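2-(acetamidomethylene)succinate hydrolase (Mesorhizobium loti, PDB 3KXP) catalyses the last step of vitamin B6 degradation, hydrolysing (E)-2-(acetamidomethylene)succinate to succinic semialdehyde, acetate, ammonia and carbon dioxide. Local coordinates at residues 135-149 / 156-168. Numbering follows the deposited sequence.
Sequences HAILVGHSLGARNSV and PDLVRSVVAIDFT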
loop_
_atom_site.group_PDB
_atom_site.type_symbol
_atom_site.label_atom_id
_atom_site.label_comp_id
_atom_site.label_asym_id
_atom_site.label_seq_id
_atom_site.Cartn_x
_atom_site.Cartn_y
_atom_site.Cartn_z
ATOM N N HIS A 135 -4.533 7.899 18.893
ATOM C CA HIS A 135 -4.954 6.768 18.071
ATOM C C HIS A 135 -3.754 5.879 17.755
ATOM O O HIS A 135 -2.617 6.347 17.676
ATOM C CB HIS A 135 -5.629 7.262 16.783
ATOM C CG HIS A 135 -4.758 8.134 15.931
ATOM N ND1 HIS A 135 -5.125 8.533 14.664
ATOM C CD2 HIS A 135 -3.526 8.654 16.147
ATOM C CE1 HIS A 135 -4.155 9.256 14.133
ATOM N NE2 HIS A 135 -3.172 9.343 15.011
ATOM N N ALA A 136 -4.005 4.591 17.567
ATOM C CA ALA A 136 -2.907 3.671 17.323
ATOM C C ALA A 136 -2.872 3.003 15.966
ATOM O O ALA A 136 -3.903 2.780 15.329
ATOM C CB ALA A 136 -2.894 2.594 18.410
ATOM N N ILE A 137 -1.655 2.701 15.536
ATOM C CA ILE A 137 -1.418 1.986 14.299
ATOM C C ILE A 137 -1.398 0.537 14.774
ATOM O O ILE A 137 -0.624 0.179 15.661
ATOM C CB ILE A 137 -0.049 2.355 13.691
ATOM C CG1 ILE A 137 -0.058 3.833 13.264
ATOM C CG2 ILE A 137 0.271 1.429 12.513
ATOM C CD1 ILE A 137 1.284 4.353 12.826
ATOM N N LEU A 138 -2.275 -0.282 14.211
ATOM C CA LEU A 138 -2.367 -1.689 14.582
ATOM C C LEU A 138 -1.638 -2.643 13.607
ATOM O O LEU A 138 -1.953 -2.691 12.411
ATOM C CB LEU A 138 -3.841 -2.086 14.690
ATOM C CG LEU A 138 -4.645 -1.759 15.955
ATOM C CD1 LEU A 138 -4.266 -0.406 16.521
ATOM C CD2 LEU A 138 -6.130 -1.814 15.614
ATOM N N VAL A 139 -0.669 -3.390 14.137
ATOM C CA VAL A 139 0.104 -4.366 13.372
ATOM C C VAL A 139 -0.266 -5.744 13.911
ATOM O O VAL A 139 0.188 -6.138 14.983
ATOM C CB VAL A 139 1.609 -4.169 13.573
ATOM C CG1 VAL A 139 2.382 -5.262 12.840
ATOM C CG2 VAL A 139 2.023 -2.796 13.079
ATOM N N GLY A 140 -1.089 -6.478 13.175
ATOM C CA GLY A 140 -1.503 -7.786 13.652
ATOM C C GLY A 140 -1.201 -8.977 12.766
ATOM O O GLY A 140 -1.259 -8.898 11.538
ATOM N N HIS A 141 -0.869 -10.093 13.398
ATOM C CA HIS A 141 -0.571 -11.308 12.660
ATOM C C HIS A 141 -1.656 -12.338 12.886
ATOM O O HIS A 141 -1.908 -12.731 14.023
ATOM C CB HIS A 141 0.759 -11.906 13.099
ATOM C CG HIS A 141 1.089 -13.186 12.398
ATOM N ND1 HIS A 141 1.811 -14.200 12.992
ATOM C CD2 HIS A 141 0.782 -13.622 11.153
ATOM C CE1 HIS A 141 1.930 -15.206 12.144
ATOM N NE2 HIS A 141 1.314 -14.882 11.021
ATOM N N SER A 142 -2.295 -12.770 11.802
ATOM C CA SER A 142 -3.351 -13.779 11.868
ATOM C C SER A 142 -4.466 -13.369 12.849
ATOM O O SER A 142 -5.212 -12.428 12.567
ATOM C CB SER A 142 -2.730 -15.124 12.262
ATOM O OG SER A 142 -3.491 -16.208 11.756
ATOM N N LEU A 143 -4.596 -14.077 13.978
ATOM C CA LEU A 143 -5.599 -13.732 14.995
ATOM C C LEU A 143 -5.513 -12.233 15.270
ATOM O O LEU A 143 -6.531 -11.542 15.323
ATOM C CB LEU A 143 -5.336 -14.483 16.312
ATOM C CG LEU A 143 -6.033 -13.945 17.582
ATOM C CD1 LEU A 143 -7.539 -14.055 17.456
ATOM C CD2 LEU A 143 -5.579 -14.731 18.788
ATOM N N GLY A 144 -4.290 -11.741 15.457
ATOM C CA GLY A 144 -4.092 -10.322 15.703
ATOM C C GLY A 144 -4.600 -9.477 14.541
ATOM O O GLY A 144 -5.246 -8.450 14.754
ATOM N N ALA A 145 -4.309 -9.905 13.310
ATOM C CA ALA A 145 -4.751 -9.173 12.122
ATOM C C ALA A 145 -6.277 -9.125 12.069
ATOM O O ALA A 145 -6.866 -8.069 11.846
ATOM C CB ALA A 145 -4.197 -9.830 10.849
ATOM N N ARG A 146 -6.914 -10.270 12.267
ATOM C CA ARG A 146 -8.369 -10.328 12.261
ATOM C C ARG A 146 -8.918 -9.382 13.337
ATOM O O ARG A 146 -9.862 -8.637 13.099
ATOM C CB ARG A 146 -8.831 -11.764 12.514
ATOM C CG ARG A 146 -10.333 -11.913 12.638
ATOM C CD ARG A 146 -10.773 -11.761 14.084
ATOM N NE ARG A 146 -11.614 -12.892 14.427
ATOM C CZ ARG A 146 -11.647 -13.480 15.613
ATOM N NH1 ARG A 146 -10.882 -13.049 16.607
ATOM N NH2 ARG A 146 -12.438 -14.527 15.788
ATOM N N ASN A 147 -8.301 -9.403 14.514
ATOM C CA ASN A 147 -8.732 -8.548 15.603
ATOM C C ASN A 147 -8.564 -7.072 15.278
ATOM O O ASN A 147 -9.473 -6.277 15.520
ATOM C CB ASN A 147 -7.965 -8.881 16.890
ATOM C CG ASN A 147 -8.302 -10.263 17.424
ATOM O OD1 ASN A 147 -9.329 -10.838 17.063
ATOM N ND2 ASN A 147 -7.447 -10.798 18.297
ATOM N N SER A 148 -7.411 -6.701 14.724
ATOM C CA SER A 148 -7.159 -5.303 14.397
ATOM C C SER A 148 -8.126 -4.723 13.369
ATOM O O SER A 148 -8.618 -3.611 13.544
ATOM C CB SER A 148 -5.726 -5.119 13.909
ATOM O OG SER A 148 -4.811 -5.355 14.957
ATOM N N VAL A 149 -8.406 -5.460 12.300
ATOM C CA VAL A 149 -9.319 -4.956 11.282
ATOM C C VAL A 149 -10.734 -4.817 11.853
ATOM O O VAL A 149 -11.453 -3.875 11.513
ATOM C CB VAL A 149 -9.328 -5.865 10.041
ATOM C CG1 VAL A 149 -10.308 -5.327 8.999
ATOM C CG2 VAL A 149 -7.917 -5.946 9.453
ATOM N N PRO A 156 -13.222 3.563 14.478
ATOM C CA PRO A 156 -12.519 4.424 13.525
ATOM C C PRO A 156 -11.576 5.433 14.168
ATOM O O PRO A 156 -10.407 5.531 13.795
ATOM C CB PRO A 156 -13.662 5.118 12.791
ATOM C CG PRO A 156 -14.699 4.067 12.753
ATOM C CD PRO A 156 -14.657 3.493 14.148
ATOM N N ASP A 157 -12.099 6.177 15.135
ATOM C CA ASP A 157 -11.340 7.213 15.825
ATOM C C ASP A 157 -10.145 6.737 16.656
ATOM O O ASP A 157 -9.161 7.461 16.806
ATOM C CB ASP A 157 -12.294 8.030 16.708
ATOM C CG ASP A 157 -13.370 8.760 15.896
ATOM O OD1 ASP A 157 -14.304 9.320 16.509
ATOM O OD2 ASP A 157 -13.283 8.783 14.647
ATOM N N LEU A 158 -10.221 5.526 17.189
ATOM C CA LEU A 158 -9.134 5.009 18.009
ATOM C C LEU A 158 -7.948 4.459 17.210
ATOM O O LEU A 158 -6.847 4.307 17.745
ATOM C CB LEU A 158 -9.675 3.924 18.948
ATOM C CG LEU A 158 -10.777 4.392 19.898
ATOM C CD1 LEU A 158 -11.279 3.224 20.746
ATOM C CD2 LEU A 158 -10.230 5.512 20.782
ATOM N N VAL A 159 -8.164 4.164 15.934
ATOM C CA VAL A 159 -7.094 3.602 15.124
ATOM C C VAL A 159 -6.770 4.363 13.848
ATOM O O VAL A 159 -7.639 4.684 13.034
ATOM C CB VAL A 159 -7.379 2.102 14.816
ATOM C CG1 VAL A 159 -8.864 1.863 14.771
ATOM C CG2 VAL A 159 -6.720 1.684 13.508
ATOM N N ARG A 160 -5.483 4.644 13.704
ATOM C CA ARG A 160 -4.934 5.375 12.574
ATOM C C ARG A 160 -4.842 4.523 11.306
ATOM O O ARG A 160 -5.236 4.958 10.224
ATOM C CB ARG A 160 -3.548 5.894 12.968
ATOM C CG ARG A 160 -2.722 6.469 11.841
ATOM C CD ARG A 160 -1.398 6.998 12.388
ATOM N NE ARG A 160 -0.350 6.978 11.371
ATOM C CZ ARG A 160 0.882 7.442 11.547
ATOM N NH1 ARG A 160 1.240 7.976 12.710
ATOM N NH2 ARG A 160 1.758 7.365 10.554
ATOM N N SER A 161 -4.327 3.306 11.452
ATOM C CA SER A 161 -4.163 2.408 10.323
ATOM C C SER A 161 -3.846 0.998 10.793
ATOM O O SER A 161 -3.418 0.787 11.931
ATOM C CB SER A 161 -3.033 2.904 9.424
ATOM O OG SER A 161 -1.853 3.097 10.178
ATOM N N VAL A 162 -4.042 0.036 9.901
ATOM C CA VAL A 162 -3.790 -1.355 10.225
ATOM C C VAL A 162 -2.907 -2.060 9.211
ATOM O O VAL A 162 -3.014 -1.830 8.008
ATOM C CB VAL A 162 -5.097 -2.159 10.291
ATOM C CG1 VAL A 162 -4.792 -3.619 10.613
ATOM C CG2 VAL A 162 -6.028 -1.555 11.314
ATOM N N VAL A 163 -2.032 -2.915 9.714
ATOM C CA VAL A 163 -1.182 -3.737 8.873
ATOM C C VAL A 163 -1.671 -5.143 9.217
ATOM O O VAL A 163 -1.277 -5.710 10.238
ATOM C CB VAL A 163 0.305 -3.612 9.238
ATOM C CG1 VAL A 163 1.103 -4.627 8.457
ATOM C CG2 VAL A 163 0.813 -2.196 8.933
ATOM N N ALA A 164 -2.560 -5.676 8.380
ATOM C CA ALA A 164 -3.139 -7.001 8.571
ATOM C C ALA A 164 -2.285 -8.105 7.936
ATOM O O ALA A 164 -2.414 -8.399 6.747
ATOM C CB ALA A 164 -4.545 -7.034 7.988
ATOM N N ILE A 165 -1.435 -8.731 8.742
ATOM C CA ILE A 165 -0.553 -9.786 8.252
ATOM C C ILE A 165 -1.151 -11.195 8.254
ATOM O O ILE A 165 -1.296 -11.820 9.302
ATOM C CB ILE A 165 0.761 -9.839 9.073
ATOM C CG1 ILE A 165 1.459 -8.473 9.036
ATOM C CG2 ILE A 165 1.675 -10.932 8.520
ATOM C CD1 ILE A 165 2.777 -8.431 9.811
ATOM N N ASP A 166 -1.490 -11.669 7.062
ATOM C CA ASP A 166 -2.015 -13.012 6.819
ATOM C C ASP A 166 -3.343 -13.468 7.419
ATOM O O ASP A 166 -3.404 -14.511 8.081
ATOM C CB ASP A 166 -0.943 -14.050 7.160
ATOM C CG ASP A 166 -0.796 -15.105 6.073
ATOM O OD1 ASP A 166 -0.418 -14.732 4.942
ATOM O OD2 ASP A 166 -1.067 -16.298 6.333
ATOM N N PHE A 167 -4.399 -12.690 7.188
ATOM C CA PHE A 167 -5.730 -13.058 7.641
ATOM C C PHE A 167 -6.757 -12.157 7.000
ATOM O O PHE A 167 -6.940 -11.004 7.392
ATOM C CB PHE A 167 -5.877 -13.007 9.164
ATOM C CG PHE A 167 -7.012 -13.864 9.674
ATOM C CD1 PHE A 167 -8.334 -13.515 9.421
ATOM C CD2 PHE A 167 -6.754 -15.064 10.323
ATOM C CE1 PHE A 167 -9.389 -14.355 9.801
ATOM C CE2 PHE A 167 -7.797 -15.914 10.709
ATOM C CZ PHE A 167 -9.119 -15.558 10.444
ATOM N N THR A 168 -7.445 -12.713 6.019
ATOM C CA THR A 168 -8.444 -11.989 5.255
ATOM C C THR A 168 -9.763 -12.750 5.310
ATOM O O THR A 168 -9.851 -13.816 5.921
ATOM C CB THR A 168 -8.020 -11.929 3.782
ATOM O OG1 THR A 168 -7.958 -13.269 3.269
ATOM C CG2 THR A 168 -6.641 -11.267 3.634
#
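Ser142 N reaches Ile165 O at 2.9 Å, the last of seven backbone bonds that join 136-142 to 158-165, strand against parallel strand. Ile165 O also lies in the plane of the His141 ring, at its edge, 3.3 Å from CD2. Just past the strand, Phe167 turns its ring toward the start of the helix: Arg146 CB sits over one face of its ring, 3.9 Å from the centroid in a CH-pi contact, while Ser142 OG lies at the ring edge, 3.7 Å from CD2. Helix 143-149 runs back over the sheet, with Ala145 CB 3.6 Å from Ile165 N and Val149 CG2 3.8 Å from Ala164 CB. At the far end Arg160, extended from CG to NE, lays its guanidinium under Ile137 CD1, which is centred over one face 3.4 Å from CZ; Arg160 CB packs on one face of the His135 ring, toward its rim, and Arg160 NH2 hydrogen-bonds Ala314 O of the second subunit.

The unit is a beta-alpha-beta crossover of the alpha/beta hydrolase fold, and Gly140, Ser142 and Gly144 fit its nucleophile elbow. Ser142, at phi 55° and psi -111°, makes the strained turn from strand to helix. Asp166 OD2 is hydrogen-bonded to His294 ND1 and Ser266 OG, and OD1 to Gly263 N. Pairing the strands thus sets the inferred nucleophile Ser142 and acid Asp166 at adjacent strand ends, consistent with a Ser-His-Asp triad completed by His294.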